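Local atomic coordinates of tubulin-like protein CetZ2 (Haloferax volcanii, PDB entry 4B45), a protein that binds GTP, belongs to the tubulin/FtsZ-like CetZ family of GTPases, and takes part in controlling archaeal cell shape. Residues 220-232 and 246-260. Residues are numbered along the deposited sequence; the frame is centred on the assembly and turned at random.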
loop_
_atom_site.group_PDB
_atom_site.type_symbol
_atom_site.label_atom_id
_atom_site.label_comp_id
_atom_site.label_asym_id
_atom_site.label_seq_id
_atom_site.Cartn_x
_atom_site.Cartn_y
_atom_site.Cartn_z
ATOM N N GLY A 220 -6.407 -8.828 9.842
ATOM C CA GLY A 220 -6.012 -7.573 10.453
ATOM C C GLY A 220 -4.516 -7.403 10.656
ATOM O O GLY A 220 -3.696 -8.227 10.223
ATOM N N GLY A 221 -4.156 -6.303 11.307
ATOM C CA GLY A 221 -2.768 -5.999 11.602
ATOM C C GLY A 221 -1.973 -5.641 10.367
ATOM O O GLY A 221 -2.524 -5.172 9.373
ATOM N N ILE A 222 -0.670 -5.890 10.421
ATOM C CA ILE A 222 0.224 -5.441 9.364
ATOM C C ILE A 222 0.176 -6.338 8.137
ATOM O O ILE A 222 0.158 -7.566 8.248
ATOM C CB ILE A 222 1.672 -5.319 9.886
ATOM C CG1 ILE A 222 1.773 -4.148 10.859
ATOM C CG2 ILE A 222 2.637 -5.100 8.749
ATOM C CD1 ILE A 222 3.090 -4.081 11.578
ATOM N N ALA A 223 0.146 -5.722 6.958
ATOM C CA ALA A 223 0.246 -6.494 5.729
ATOM C C ALA A 223 1.419 -6.031 4.871
ATOM O O ALA A 223 1.924 -4.899 5.027
ATOM C CB ALA A 223 -1.065 -6.447 4.948
ATOM N N ALA A 224 1.870 -6.918 3.985
ATOM C CA ALA A 224 2.942 -6.579 3.058
ATOM C C ALA A 224 2.587 -7.044 1.664
ATOM O O ALA A 224 1.781 -7.967 1.481
ATOM C CB ALA A 224 4.270 -7.175 3.511
ATOM N N LEU A 225 3.173 -6.399 0.666
ATOM C CA LEU A 225 2.842 -6.743 -0.705
ATOM C C LEU A 225 4.106 -6.989 -1.491
ATOM O O LEU A 225 4.896 -6.080 -1.679
ATOM C CB LEU A 225 2.006 -5.645 -1.367
ATOM C CG LEU A 225 1.515 -6.006 -2.780
ATOM C CD1 LEU A 225 0.765 -7.360 -2.787
ATOM C CD2 LEU A 225 0.641 -4.906 -3.408
ATOM N N GLY A 226 4.295 -8.225 -1.941
ATOM C CA GLY A 226 5.499 -8.589 -2.656
ATOM C C GLY A 226 5.320 -8.580 -4.160
ATOM O O GLY A 226 4.248 -8.914 -4.677
ATOM N N TYR A 227 6.381 -8.214 -4.871
ATOM C CA TYR A 227 6.357 -8.233 -6.327
ATOM C C TYR A 227 7.715 -8.620 -6.929
ATOM O O TYR A 227 8.772 -8.177 -6.457
ATOM C CB TYR A 227 5.890 -6.882 -6.861
ATOM C CG TYR A 227 5.901 -6.765 -8.369
ATOM C CD1 TYR A 227 4.851 -7.252 -9.124
ATOM C CD2 TYR A 227 6.966 -6.160 -9.032
ATOM C CE1 TYR A 227 4.857 -7.145 -10.508
ATOM C CE2 TYR A 227 6.987 -6.054 -10.410
ATOM C CZ TYR A 227 5.930 -6.553 -11.142
ATOM O OH TYR A 227 5.935 -6.439 -12.514
ATOM N N ALA A 228 7.678 -9.474 -7.952
ATOM C CA ALA A 228 8.859 -9.756 -8.775
ATOM C C ALA A 228 8.433 -10.262 -10.148
ATOM O O ALA A 228 7.369 -10.874 -10.284
ATOM C CB ALA A 228 9.787 -10.764 -8.095
ATOM N N SER A 229 9.257 -10.008 -11.163
ATOM C CA SER A 229 8.913 -10.410 -12.530
ATOM C C SER A 229 10.084 -11.013 -13.297
ATOM O O SER A 229 11.244 -10.880 -12.909
ATOM C CB SER A 229 8.338 -9.236 -13.321
ATOM O OG SER A 229 9.362 -8.327 -13.690
ATOM N N ALA A 230 9.760 -11.675 -14.399
ATOM C CA ALA A 230 10.762 -12.354 -15.210
ATOM C C ALA A 230 10.267 -12.426 -16.633
ATOM O O ALA A 230 9.055 -12.438 -16.879
ATOM C CB ALA A 230 10.989 -13.744 -14.691
ATOM N N GLU A 231 11.198 -12.488 -17.574
ATOM C CA GLU A 231 10.822 -12.665 -18.963
ATOM C C GLU A 231 10.076 -13.986 -19.100
ATOM O O GLU A 231 10.421 -14.970 -18.441
ATOM C CB GLU A 231 12.049 -12.652 -19.868
ATOM C CG GLU A 231 11.716 -12.948 -21.318
ATOM C CD GLU A 231 12.940 -13.209 -22.170
ATOM O OE1 GLU A 231 14.021 -12.655 -21.856
ATOM O OE2 GLU A 231 12.815 -13.972 -23.156
ATOM N N ALA A 232 9.036 -13.999 -19.931
ATOM C CA ALA A 232 8.311 -15.227 -20.210
ATOM C C ALA A 232 8.660 -15.803 -21.565
ATOM O O ALA A 232 8.719 -15.097 -22.575
ATOM C CB ALA A 232 6.808 -15.015 -20.107
ATOM N N THR A 246 10.247 -16.042 -9.287
ATOM C CA THR A 246 9.532 -14.779 -9.033
ATOM C C THR A 246 8.731 -14.836 -7.733
ATOM O O THR A 246 8.689 -13.863 -6.975
ATOM C CB THR A 246 8.590 -14.339 -10.191
ATOM O OG1 THR A 246 7.520 -15.292 -10.360
ATOM C CG2 THR A 246 9.378 -14.171 -11.488
ATOM N N THR A 247 8.099 -15.978 -7.477
ATOM C CA THR A 247 7.298 -16.144 -6.262
ATOM C C THR A 247 8.188 -16.095 -5.031
ATOM O O THR A 247 7.867 -15.385 -4.079
ATOM C CB THR A 247 6.472 -17.445 -6.279
ATOM O OG1 THR A 247 5.687 -17.491 -7.470
ATOM C CG2 THR A 247 5.539 -17.513 -5.091
ATOM N N ARG A 248 9.303 -16.831 -5.051
ATOM C CA ARG A 248 10.295 -16.732 -3.968
ATOM C C ARG A 248 10.804 -15.308 -3.756
ATOM O O ARG A 248 10.918 -14.841 -2.616
ATOM C CB ARG A 248 11.502 -17.645 -4.207
ATOM C CG ARG A 248 11.204 -19.143 -4.158
ATOM C CD ARG A 248 12.514 -19.948 -4.094
ATOM N NE ARG A 248 12.364 -21.296 -4.632
ATOM C CZ ARG A 248 12.704 -21.646 -5.868
ATOM N NH1 ARG A 248 13.228 -20.747 -6.696
ATOM N NH2 ARG A 248 12.532 -22.898 -6.274
ATOM N N ARG A 249 11.138 -14.625 -4.846
ATOM C CA ARG A 249 11.665 -13.272 -4.721
ATOM C C ARG A 249 10.619 -12.328 -4.154
ATOM O O ARG A 249 10.936 -11.505 -3.298
ATOM C CB ARG A 249 12.192 -12.747 -6.059
ATOM C CG ARG A 249 13.519 -13.369 -6.478
ATOM C CD ARG A 249 14.285 -12.434 -7.379
ATOM N NE ARG A 249 13.422 -11.803 -8.373
ATOM C CZ ARG A 249 13.199 -12.290 -9.590
ATOM N NH1 ARG A 249 13.775 -13.426 -9.970
ATOM N NH2 ARG A 249 12.401 -11.641 -10.429
ATOM N N ALA A 250 9.376 -12.466 -4.621
ATOM C CA ALA A 250 8.278 -11.614 -4.174
ATOM C C ALA A 250 8.100 -11.714 -2.663
ATOM O O ALA A 250 7.893 -10.711 -1.982
ATOM C CB ALA A 250 6.977 -11.976 -4.898
ATOM N N VAL A 251 8.213 -12.932 -2.148
ATOM C CA VAL A 251 8.071 -13.194 -0.716
ATOM C C VAL A 251 9.322 -12.827 0.091
ATOM O O VAL A 251 9.215 -12.360 1.217
ATOM C CB VAL A 251 7.738 -14.682 -0.468
ATOM C CG1 VAL A 251 7.665 -14.983 1.022
ATOM C CG2 VAL A 251 6.434 -15.074 -1.186
ATOM N N LEU A 252 10.508 -13.032 -0.478
ATOM C CA LEU A 252 11.749 -12.860 0.290
ATOM C C LEU A 252 12.481 -11.529 0.064
ATOM O O LEU A 252 12.934 -10.908 1.029
ATOM C CB LEU A 252 12.696 -14.042 0.079
ATOM C CG LEU A 252 12.124 -15.428 0.415
ATOM C CD1 LEU A 252 13.040 -16.528 -0.100
ATOM C CD2 LEU A 252 11.870 -15.612 1.914
ATOM N N THR A 253 12.600 -11.083 -1.187
ATOM C CA THR A 253 13.273 -9.807 -1.451
ATOM C C THR A 253 12.361 -8.673 -1.912
ATOM O O THR A 253 12.657 -7.505 -1.672
ATOM C CB THR A 253 14.429 -9.932 -2.483
ATOM O OG1 THR A 253 13.905 -10.165 -3.796
ATOM C CG2 THR A 253 15.363 -11.047 -2.116
ATOM N N GLY A 254 11.268 -8.999 -2.584
ATOM C CA GLY A 254 10.509 -7.978 -3.290
ATOM C C GLY A 254 9.325 -7.424 -2.529
ATOM O O GLY A 254 8.401 -6.870 -3.119
ATOM N N THR A 255 9.354 -7.572 -1.211
ATOM C CA THR A 255 8.220 -7.210 -0.384
ATOM C C THR A 255 8.283 -5.735 0.042
ATOM O O THR A 255 9.362 -5.176 0.242
ATOM C CB THR A 255 8.171 -8.125 0.837
ATOM O OG1 THR A 255 7.160 -7.677 1.740
ATOM C CG2 THR A 255 9.499 -8.111 1.523
ATOM N N SER A 256 7.121 -5.105 0.161
ATOM C CA SER A 256 7.041 -3.685 0.493
ATOM C C SER A 256 7.524 -3.398 1.921
ATOM O O SER A 256 7.974 -2.287 2.227
ATOM C CB SER A 256 5.610 -3.176 0.283
ATOM O OG SER A 256 4.709 -3.844 1.145
ATOM N N LEU A 257 7.407 -4.411 2.775
ATOM C CA LEU A 257 8.002 -4.439 4.111
ATOM C C LEU A 257 8.981 -5.620 4.223
ATOM O O LEU A 257 8.565 -6.765 4.087
ATOM C CB LEU A 257 6.893 -4.661 5.136
ATOM C CG LEU A 257 7.345 -4.870 6.582
ATOM C CD1 LEU A 257 7.904 -3.557 7.165
ATOM C CD2 LEU A 257 6.192 -5.399 7.426
ATOM N N PRO A 258 10.279 -5.359 4.490
ATOM C CA PRO A 258 11.259 -6.456 4.616
ATOM C C PRO A 258 10.937 -7.478 5.712
ATOM O O PRO A 258 10.366 -7.129 6.753
ATOM C CB PRO A 258 12.562 -5.730 4.991
ATOM C CG PRO A 258 12.388 -4.346 4.459
ATOM C CD PRO A 258 10.921 -4.033 4.582
ATOM N N ASP A 259 11.342 -8.726 5.476
ATOM C CA ASP A 259 11.175 -9.821 6.438
ATOM C C ASP A 259 9.703 -10.034 6.835
ATOM O O ASP A 259 9.375 -10.138 8.016
ATOM C CB ASP A 259 12.064 -9.606 7.675
ATOM C CG ASP A 259 12.219 -10.867 8.516
ATOM O OD1 ASP A 259 12.145 -11.978 7.944
ATOM O OD2 ASP A 259 12.417 -10.753 9.748
ATOM N N ALA A 260 8.827 -10.131 5.839
ATOM C CA ALA A 260 7.394 -10.285 6.092
ATOM C C ALA A 260 6.859 -11.696 5.829
ATOM O O ALA A 260 5.656 -11.862 5.621
ATOM C CB ALA A 260 6.611 -9.284 5.251
#
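Gly-226 meets Thr-255 with 3.8 Å between their CA atoms, a single beta bridge in the C-terminal domain of this tubulin/FtsZ fold, where helix 240-252 packs on strand 222-231 and the chain after it continues antiparallel alongside the same strand. Three hydrogen bonds flank the bridge: Tyr-227 N reaches Gly-254 O at 3.0 Å, Ser-256 N reaches Leu-225 O, and Leu-225 N gives a fairly straight bond (162°) to Ser-256 OG. Ser-256 presents that hydroxyl from a position between its own N and carbonyl carbon (chi1 62°); the same OG bonds Leu-162 O, tying in neighbouring strand 159-164. Glycines permit such closeness: Gly-226 CA lies 3.3 Å from Ala-250 O in a CA-H...O contact, a CB there would collide with that oxygen, and one on Gly-254 would collide with Tyr-227 O. Ala-224 CB fits among Thr-255 OG1, Leu-257 CB and Ala-260 CB, while the side chains of Ile-222 and Leu-257 cross at about a right angle, CG2 against CD2. Toward the strand's other end, Arg-249 lays CB and NE against Ala-228 CB and bends at chi3 (-43°), bringing NH2 to Ser-229 O in a weak bond. With an alanine here, Ser-229 O would probably lose its weak guanidinium partner, and the Ala-228 methyl the NE and NH2 lying against it. Beyond it, Thr-246, its OG1 bonded to Ser-312 OG, rests CG2 on Ala-230 CB at 3.6 Å.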